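PDB 6R2J: Endoglucanase(Endo-1,4-beta-glucanase)protein from Pseudomonas stutzeri, which probably hydrolyses internal beta-1,4-glycosidic bonds of cellulose and related glucans, and binds cellobiose in its active-site cleft. Local coordinates for residues I95-N100 with G138-N143; G251-P256 with S280-G285. All blocks are in the same frame, centred on the assembly; numbering follows the deposited sequence.

Contact 1: residues I95-N100 with G138-N143; sequences ILDMHN and GYDIMN
His-99 and Asn-143 both hold CG anti to the backbone N (chi1 -153° and 178°), which sends the two side chains the same way and lays the Asn-143 amide over one face of the imidazole. Planes 20° apart and His-99 CE1 3.2 Å from Asn-143 ND2 mark a stack, the amide being badly angled for a bond to His-99 ND1; its OD1 bonds Arg-56 and its ND2 a Tris molecule, probably from the crystallisation liquor. Asp-97 helps to fix the imidazole's rotation: its OD2 accepts from His-99 ND1 at 2.6 Å through its syn lone pair, though OD2 lies out of the ring plane and the bond is bent. The backbones are neighbouring parallel strands of the (beta/alpha)8 barrel, 93-98 and 136-140, with helix 116-130 on the connection between them. Their pairing is documented by Asp-140 N to Leu-96 O at 2.7 Å and, three residues on from Asp-140, by Asn-143 N to Met-98 O at 2.9 Å. Ile-95, Asp-97 and Asp-140 lie on one face, where Asp-97 OD1 and Asp-140 OD2 are 4.3 Å apart; a salt bridge from Arg-56 to Asp-140 probably eases that proximity. Leu-96 and Tyr-139 take the opposite face, the tyrosine packing on Phe-130 and Ile-163. The bent chain of Met-142 brings SD to 3.4 Å from Asn-100 CB and CE to 3.9 Å from Met-98 SD.

Contact 2: residues G251-P256 with S280-G285; sequences GEYGIP and SAYWAG
Tyr-253 and Tyr-282 form the dense part of this contact, a T-shaped pair in which the edge of Tyr-282 meets the face of Tyr-253, with centroids 5.3 Å apart and planes at 87°. Tyr-282 CD1 does the touching, 3.7 Å from Tyr-253 CE2. CG of Tyr-282 stands anti to the backbone N (chi1 -174°), carrying the ring across the 253-255 backbone: the carbonyl oxygen of Tyr-253 lies over one ring face near its rim, and Gly-254 CA packs obliquely against the ring. At the far end Ile-255 N donates to Tyr-282 OH at 3.1 Å, almost perfectly straight (178°), while Leu-294 O is a second partner of the same hydroxyl. Beside the pair, one water bridges two buried hydroxyls, 2.9 Å from Tyr-253 OH and 2.8 Å from Ser-280 OG, which also bonds His-14 ND1.

Here the (beta/alpha)8 barrel closes, since 251-256 continues the seventh strand and 280-285 holds the eighth. Between these segments a single backbone-to-backbone bond, Trp-283 N to Tyr-253 O at 2.8 Å, makes the join. Farther back Ala-281 pairs with Leu-250, while Gly-251 O and Ala-281 O, both acceptors, face each other at 3.3 Å, and the former is held by Asn-17 ND2.

The looser side is that of Trp-283, which is partly exposed and lies beside Tyr-208, a residue of the glycan pocket. Glu-252 runs alongside it, pointing the same way, with CD 3.6 Å from Trp-283 CE3 and OE1 over one indole face toward its rim; its carboxylate is gripped by Tyr-208 and Arg-56. Ala-284 CB covers the other face, after a cis peptide of the kind known after a tryptophan in many family 5 cellulases. The buried Trp-283 O has no polar partner in the model.

Overall arrangement
From the N terminus the chain first lays down strands 14-18 and 54-59. Contact 1 then closes the loop between 95-100 and 138-143, pairing strands three and four around an excursion that includes helix 116-130. After strands 171-175 and 201-206, contact 2 closes a shorter, largely helical loop through helix 260-276 and joins strands seven and eight. The two loops are in series; neither nests in nor crosses the other. Their centres are 15 Å apart, yet their ends converge: Asn-143 OD1 packs 3.3 Å from Glu-252 OE2, with Arg-56 of strand 54-59 shared between them. Asn-143 and Glu-252 also bond the same Tris oxygen.

Contact 1: residues I95-N100 with G138-N143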
ATOM      1  N   ILE A  95       4.155   1.968   5.812  1.00  6.04           N
ATOM      2  CA  ILE A  95       3.172   2.811   5.147  1.00  7.61           C
ATOM      3  C   ILE A  95       1.826   2.465   5.767  1.00  7.75           C
ATOM      4  O   ILE A  95       1.277   1.383   5.538  1.00  8.09           O
ATOM      5  CB  ILE A  95       3.186   2.592   3.620  1.00  7.52           C
ATOM      6  CG1 ILE A  95       4.613   2.849   3.065  1.00  7.19           C
ATOM      7  CG2 ILE A  95       2.185   3.505   2.851  1.00  6.29           C
ATOM      8  CD1 ILE A  95       4.751   2.685   1.589  1.00  7.30           C
ATOM      9  N   LEU A  96       1.291   3.397   6.548  1.00  7.83           N
ATOM     10  CA  LEU A  96      -0.067   3.257   7.050  1.00  7.84           C
ATOM     11  C   LEU A  96      -1.071   3.545   5.939  1.00  6.87           C
ATOM     12  O   LEU A  96      -1.050   4.615   5.329  1.00  7.24           O
ATOM     13  CB  LEU A  96      -0.315   4.184   8.236  1.00  7.91           C
ATOM     14  CG  LEU A  96       0.523   3.826   9.467  1.00 10.74           C
ATOM     15  CD1 LEU A  96       0.145   4.776  10.591  1.00 12.71           C
ATOM     16  CD2 LEU A  96       0.345   2.392   9.898  1.00 10.55           C
ATOM     17  N   ASP A  97      -1.960   2.593   5.678  1.00  7.38           N
ATOM     18  CA  ASP A  97      -2.844   2.640   4.519  1.00  7.11           C
ATOM     19  C   ASP A  97      -4.265   2.682   5.036  1.00  7.72           C
ATOM     20  O   ASP A  97      -4.741   1.689   5.605  1.00  8.71           O
ATOM     21  CB  ASP A  97      -2.606   1.384   3.675  1.00  7.77           C
ATOM     22  CG  ASP A  97      -3.821   0.961   2.843  1.00  7.27           C
ATOM     23  OD1 ASP A  97      -4.608   1.858   2.373  1.00  6.52           O
ATOM     24  OD2 ASP A  97      -3.976  -0.317   2.767  1.00  5.98           O
ATOM     25  N   MET A  98      -4.953   3.813   4.831  1.00  6.88           N
ATOM     26  CA  MET A  98      -6.381   3.907   5.144  1.00  5.95           C
ATOM     27  C   MET A  98      -7.137   3.184   4.026  1.00  6.55           C
ATOM     28  O   MET A  98      -7.335   3.716   2.930  1.00  7.16           O
ATOM     29  CB  MET A  98      -6.838   5.354   5.284  1.00  5.84           C
ATOM     30  CG  MET A  98      -8.338   5.475   5.494  1.00  7.79           C
ATOM     31  SD  MET A  98      -8.932   7.148   5.883  1.00  8.40           S
ATOM     32  CE  MET A  98      -8.208   7.500   7.488  1.00  8.29           C
ATOM     33  N   HIS A  99      -7.556   1.960   4.307  1.00  7.60           N
ATOM     34  CA  HIS A  99      -7.953   0.990   3.285  1.00  8.30           C
ATOM     35  C   HIS A  99      -9.454   1.115   2.980  1.00  6.56           C
ATOM     36  O   HIS A  99     -10.238   0.157   3.112  1.00  6.12           O
ATOM     37  CB  HIS A  99      -7.615  -0.389   3.826  1.00  6.87           C
ATOM     38  CG  HIS A  99      -7.339  -1.423   2.783  1.00  7.60           C
ATOM     39  ND1 HIS A  99      -6.234  -1.377   1.966  1.00  6.52           N
ATOM     40  CD2 HIS A  99      -8.001  -2.560   2.459  1.00  8.54           C
ATOM     41  CE1 HIS A  99      -6.235  -2.434   1.173  1.00  7.82           C
ATOM     42  NE2 HIS A  99      -7.292  -3.173   1.458  1.00  8.19           N
ATOM     43  N   ASN A 100      -9.843   2.314   2.502  1.00  7.35           N
ATOM     44  CA  ASN A 100     -11.247   2.691   2.534  1.00  5.90           C
ATOM     45  C   ASN A 100     -11.970   2.925   1.206  1.00  6.42           C
ATOM     46  O   ASN A 100     -13.163   3.250   1.234  1.00  6.62           O
ATOM     47  CB  ASN A 100     -11.443   3.915   3.440  1.00  6.11           C
ATOM     48  CG  ASN A 100     -11.772   3.537   4.870  1.00  5.71           C
ATOM     49  OD1 ASN A 100     -10.919   3.127   5.610  1.00  6.09           O
ATOM     50  ND2 ASN A 100     -13.032   3.655   5.244  1.00  7.62           N
ATOM     51  N   GLY A 138       5.292   6.627   5.888  1.00  9.25           N
ATOM     52  CA  GLY A 138       4.363   7.596   5.345  1.00  7.51           C
ATOM     53  C   GLY A 138       2.923   7.129   5.412  1.00  8.49           C
ATOM     54  O   GLY A 138       2.595   6.099   6.013  1.00  8.40           O
ATOM     55  N   TYR A 139       2.071   7.957   4.799  1.00  7.80           N
ATOM     56  CA  TYR A 139       0.618   7.817   4.878  1.00  8.88           C
ATOM     57  C   TYR A 139       0.055   7.553   3.485  1.00  8.30           C
ATOM     58  O   TYR A 139       0.062   8.441   2.624  1.00  6.94           O
ATOM     59  CB  TYR A 139      -0.080   9.060   5.457  1.00  9.98           C
ATOM     60  CG  TYR A 139       0.297   9.405   6.867  1.00 11.25           C
ATOM     61  CD1 TYR A 139       0.312   8.420   7.853  1.00 12.31           C
ATOM     62  CD2 TYR A 139       0.630  10.701   7.216  1.00 12.75           C
ATOM     63  CE1 TYR A 139       0.647   8.706   9.119  1.00 14.55           C
ATOM     64  CE2 TYR A 139       0.984  11.011   8.520  1.00 14.92           C
ATOM     65  CZ  TYR A 139       0.991   9.999   9.469  1.00 15.70           C
ATOM     66  OH  TYR A 139       1.343  10.255  10.782  1.00 17.53           O
ATOM     67  N   ASP A 140      -0.482   6.358   3.289  1.00  8.25           N
ATOM     68  CA  ASP A 140      -1.250   6.005   2.098  1.00  7.94           C
ATOM     69  C   ASP A 140      -2.677   6.404   2.461  1.00  6.81           C
ATOM     70  O   ASP A 140      -3.418   5.665   3.110  1.00  7.73           O
ATOM     71  CB  ASP A 140      -1.033   4.524   1.821  1.00  7.53           C
ATOM     72  CG  ASP A 140      -1.602   4.071   0.497  1.00  8.48           C
ATOM     73  OD1 ASP A 140      -2.477   4.780  -0.077  1.00  8.40           O
ATOM     74  OD2 ASP A 140      -1.177   2.964   0.066  1.00 10.37           O
ATOM     75  N   ILE A 141      -3.022   7.646   2.105  1.00  7.32           N
ATOM     76  CA  ILE A 141      -4.237   8.254   2.627  1.00  8.30           C
ATOM     77  C   ILE A 141      -5.519   7.586   2.133  1.00  6.61           C
ATOM     78  O   ILE A 141      -6.572   7.752   2.755  1.00  7.66           O
ATOM     79  CB  ILE A 141      -4.245   9.774   2.351  1.00  8.76           C
ATOM     80  CG1 ILE A 141      -4.203  10.096   0.860  1.00 10.10           C
ATOM     81  CG2 ILE A 141      -3.054  10.459   3.002  1.00  8.13           C
ATOM     82  CD1 ILE A 141      -4.494  11.545   0.523  1.00 11.04           C
ATOM     83  N   MET A 142      -5.478   6.810   1.054  1.00  7.28           N
ATOM     84  CA  MET A 142      -6.674   6.071   0.659  1.00  7.77           C
ATOM     85  C   MET A 142      -6.303   4.924  -0.265  1.00  6.18           C
ATOM     86  O   MET A 142      -5.654   5.146  -1.276  1.00  6.92           O
ATOM     87  CB  MET A 142      -7.667   6.983  -0.079  1.00  8.65           C
ATOM     88  CG  MET A 142      -9.004   6.349  -0.448  1.00  8.10           C
ATOM     89  SD  MET A 142      -9.839   5.695   1.004  1.00  8.33           S
ATOM     90  CE  MET A 142      -9.878   7.120   2.081  1.00  8.26           C
ATOM     91  N   ASN A 143      -6.814   3.740   0.038  1.00  6.35           N
ATOM     92  CA  ASN A 143      -6.715   2.576  -0.830  1.00  6.65           C
ATOM     93  C   ASN A 143      -7.827   2.543  -1.889  1.00  6.75           C
ATOM     94  O   ASN A 143      -9.027   2.663  -1.585  1.00  7.65           O
ATOM     95  CB  ASN A 143      -6.750   1.300   0.035  1.00  8.44           C
ATOM     96  CG  ASN A 143      -6.692   0.003  -0.787  1.00  9.36           C
ATOM     97  OD1 ASN A 143      -5.637  -0.348  -1.282  1.00  8.07           O
ATOM     98  ND2 ASN A 143      -7.828  -0.702  -0.924  1.00 11.52           N
TER

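Contact 2: residues G251-P256 with S280-G285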
ATOM      1  N   GLY A 251       1.881  -0.474  -4.889  1.00  7.15           N
ATOM      2  CA  GLY A 251       1.491  -0.827  -3.528  1.00  5.69           C
ATOM      3  C   GLY A 251       0.853  -2.182  -3.351  1.00  5.85           C
ATOM      4  O   GLY A 251       0.718  -2.652  -2.214  1.00  6.42           O
ATOM      5  N   GLU A 252       0.388  -2.781  -4.427  1.00  6.62           N
ATOM      6  CA  GLU A 252      -0.090  -4.146  -4.338  1.00  5.90           C
ATOM      7  C   GLU A 252       0.105  -4.876  -5.653  1.00  6.02           C
ATOM      8  O   GLU A 252      -0.048  -4.300  -6.725  1.00  6.33           O
ATOM      9  CB  GLU A 252      -1.582  -4.244  -4.100  1.00  6.43           C
ATOM     10  CG  GLU A 252      -2.042  -3.749  -2.764  1.00  7.12           C
ATOM     11  CD  GLU A 252      -3.524  -3.908  -2.598  1.00  7.76           C
ATOM     12  OE1 GLU A 252      -4.128  -4.702  -3.382  1.00  8.95           O
ATOM     13  OE2 GLU A 252      -4.075  -3.213  -1.713  1.00  8.89           O
ATOM     14  N   TYR A 253       0.361  -6.175  -5.535  1.00  7.65           N
ATOM     15  CA  TYR A 253       0.574  -7.125  -6.614  1.00  7.07           C
ATOM     16  C   TYR A 253       0.716  -8.442  -5.855  1.00  7.80           C
ATOM     17  O   TYR A 253       1.219  -8.444  -4.728  1.00  8.29           O
ATOM     18  CB  TYR A 253       1.822  -6.801  -7.429  1.00  8.66           C
ATOM     19  CG  TYR A 253       3.098  -7.261  -6.802  1.00  8.64           C
ATOM     20  CD1 TYR A 253       3.754  -6.460  -5.872  1.00  8.57           C
ATOM     21  CD2 TYR A 253       3.652  -8.487  -7.143  1.00  8.52           C
ATOM     22  CE1 TYR A 253       4.900  -6.853  -5.318  1.00  8.94           C
ATOM     23  CE2 TYR A 253       4.818  -8.901  -6.566  1.00  9.30           C
ATOM     24  CZ  TYR A 253       5.434  -8.100  -5.648  1.00  8.68           C
ATOM     25  OH  TYR A 253       6.612  -8.549  -5.079  1.00 11.92           O
ATOM     26  N   GLY A 254       0.268  -9.563  -6.426  1.00  9.67           N
ATOM     27  CA  GLY A 254       0.380 -10.851  -5.760  1.00  8.77           C
ATOM     28  C   GLY A 254       0.001 -11.941  -6.729  1.00  8.00           C
ATOM     29  O   GLY A 254      -0.603 -11.679  -7.772  1.00  8.56           O
ATOM     30  N   ILE A 255       0.378 -13.168  -6.378  1.00  8.80           N
ATOM     31  CA  ILE A 255       0.113 -14.291  -7.268  1.00  8.32           C
ATOM     32  C   ILE A 255      -0.312 -15.495  -6.448  1.00  9.15           C
ATOM     33  O   ILE A 255       0.110 -15.688  -5.305  1.00  9.06           O
ATOM     34  CB  ILE A 255       1.344 -14.683  -8.142  1.00  9.89           C
ATOM     35  CG1 ILE A 255       2.529 -15.124  -7.282  1.00 10.67           C
ATOM     36  CG2 ILE A 255       1.788 -13.576  -9.060  1.00  9.55           C
ATOM     37  CD1 ILE A 255       3.764 -15.574  -8.081  1.00 11.25           C
ATOM     38  N   PRO A 256      -1.174 -16.332  -7.037  1.00  9.88           N
ATOM     39  CA  PRO A 256      -1.444 -17.630  -6.411  1.00 10.14           C
ATOM     40  C   PRO A 256      -0.253 -18.563  -6.529  1.00 10.58           C
ATOM     41  O   PRO A 256       0.518 -18.510  -7.485  1.00 11.09           O
ATOM     42  CB  PRO A 256      -2.640 -18.175  -7.206  1.00 11.97           C
ATOM     43  CG  PRO A 256      -3.207 -16.945  -7.991  1.00 11.29           C
ATOM     44  CD  PRO A 256      -1.987 -16.116  -8.264  1.00  9.76           C
ATOM     45  N   SER A 280       7.615  -1.577  -4.294  1.00  9.57           N
ATOM     46  CA  SER A 280       6.407  -2.369  -4.439  1.00  7.69           C
ATOM     47  C   SER A 280       6.090  -3.001  -3.099  1.00  8.08           C
ATOM     48  O   SER A 280       6.951  -3.096  -2.228  1.00 10.13           O
ATOM     49  CB  SER A 280       6.619  -3.505  -5.445  1.00  8.07           C
ATOM     50  OG  SER A 280       7.454  -4.534  -4.908  1.00  6.85           O
ATOM     51  N   ALA A 281       4.855  -3.472  -2.949  1.00  7.84           N
ATOM     52  CA  ALA A 281       4.461  -4.235  -1.772  1.00  5.55           C
ATOM     53  C   ALA A 281       3.615  -5.412  -2.228  1.00  5.49           C
ATOM     54  O   ALA A 281       2.606  -5.238  -2.917  1.00  6.97           O
ATOM     55  CB  ALA A 281       3.720  -3.355  -0.751  1.00  6.66           C
ATOM     56  N   TYR A 282       4.083  -6.610  -1.885  1.00  6.39           N
ATOM     57  CA  TYR A 282       3.378  -7.837  -2.183  1.00  6.57           C
ATOM     58  C   TYR A 282       2.112  -7.937  -1.353  1.00  7.19           C
ATOM     59  O   TYR A 282       2.117  -7.607  -0.174  1.00  8.26           O
ATOM     60  CB  TYR A 282       4.281  -9.033  -1.840  1.00  8.09           C
ATOM     61  CG  TYR A 282       3.655 -10.326  -2.277  1.00  8.30           C
ATOM     62  CD1 TYR A 282       3.841 -10.774  -3.549  1.00  8.07           C
ATOM     63  CD2 TYR A 282       2.833 -11.055  -1.441  1.00  8.31           C
ATOM     64  CE1 TYR A 282       3.275 -11.909  -3.976  1.00  7.69           C
ATOM     65  CE2 TYR A 282       2.227 -12.169  -1.874  1.00  7.46           C
ATOM     66  CZ  TYR A 282       2.456 -12.595  -3.156  1.00  7.58           C
ATOM     67  OH  TYR A 282       1.849 -13.705  -3.650  1.00  9.33           O
ATOM     68  N   TRP A 283       1.043  -8.471  -1.956  1.00  7.36           N
ATOM     69  CA  TRP A 283      -0.213  -8.761  -1.264  1.00  7.86           C
ATOM     70  C   TRP A 283      -0.418 -10.270  -1.144  1.00  7.77           C
ATOM     71  O   TRP A 283      -0.736 -10.920  -2.150  1.00  8.20           O
ATOM     72  CB  TRP A 283      -1.370  -8.176  -2.072  1.00  9.62           C
ATOM     73  CG  TRP A 283      -2.678  -8.345  -1.302  1.00  9.83           C
ATOM     74  CD1 TRP A 283      -3.552  -9.418  -1.334  1.00  9.75           C
ATOM     75  CD2 TRP A 283      -3.223  -7.419  -0.356  1.00  9.31           C
ATOM     76  NE1 TRP A 283      -4.591  -9.201  -0.454  1.00  8.97           N
ATOM     77  CE2 TRP A 283      -4.412  -7.985   0.154  1.00  9.70           C
ATOM     78  CE3 TRP A 283      -2.812  -6.171   0.117  1.00  8.41           C
ATOM     79  CZ2 TRP A 283      -5.189  -7.324   1.106  1.00 10.29           C
ATOM     80  CZ3 TRP A 283      -3.588  -5.526   1.010  1.00  8.48           C
ATOM     81  CH2 TRP A 283      -4.747  -6.102   1.522  1.00  9.55           C
ATOM     82  N   ALA A 284      -0.282 -10.841   0.063  1.00  8.19           N
ATOM     83  CA  ALA A 284      -0.005 -10.137   1.314  1.00  7.72           C
ATOM     84  C   ALA A 284       0.581 -11.155   2.259  1.00  7.06           C
ATOM     85  O   ALA A 284       0.380 -12.339   2.028  1.00  7.27           O
ATOM     86  CB  ALA A 284      -1.278  -9.573   1.909  1.00  8.02           C
ATOM     87  N   GLY A 285       1.234 -10.700   3.342  1.00  6.66           N
ATOM     88  CA  GLY A 285       1.633 -11.566   4.450  1.00  7.17           C
ATOM     89  C   GLY A 285       0.937 -11.228   5.764  1.00  8.73           C
ATOM     90  O   GLY A 285       0.030 -10.383   5.790  1.00  9.60           O
TER
HETATM   91  O   HOH W   1       7.332  -6.621  -3.104  1.00  8.84           O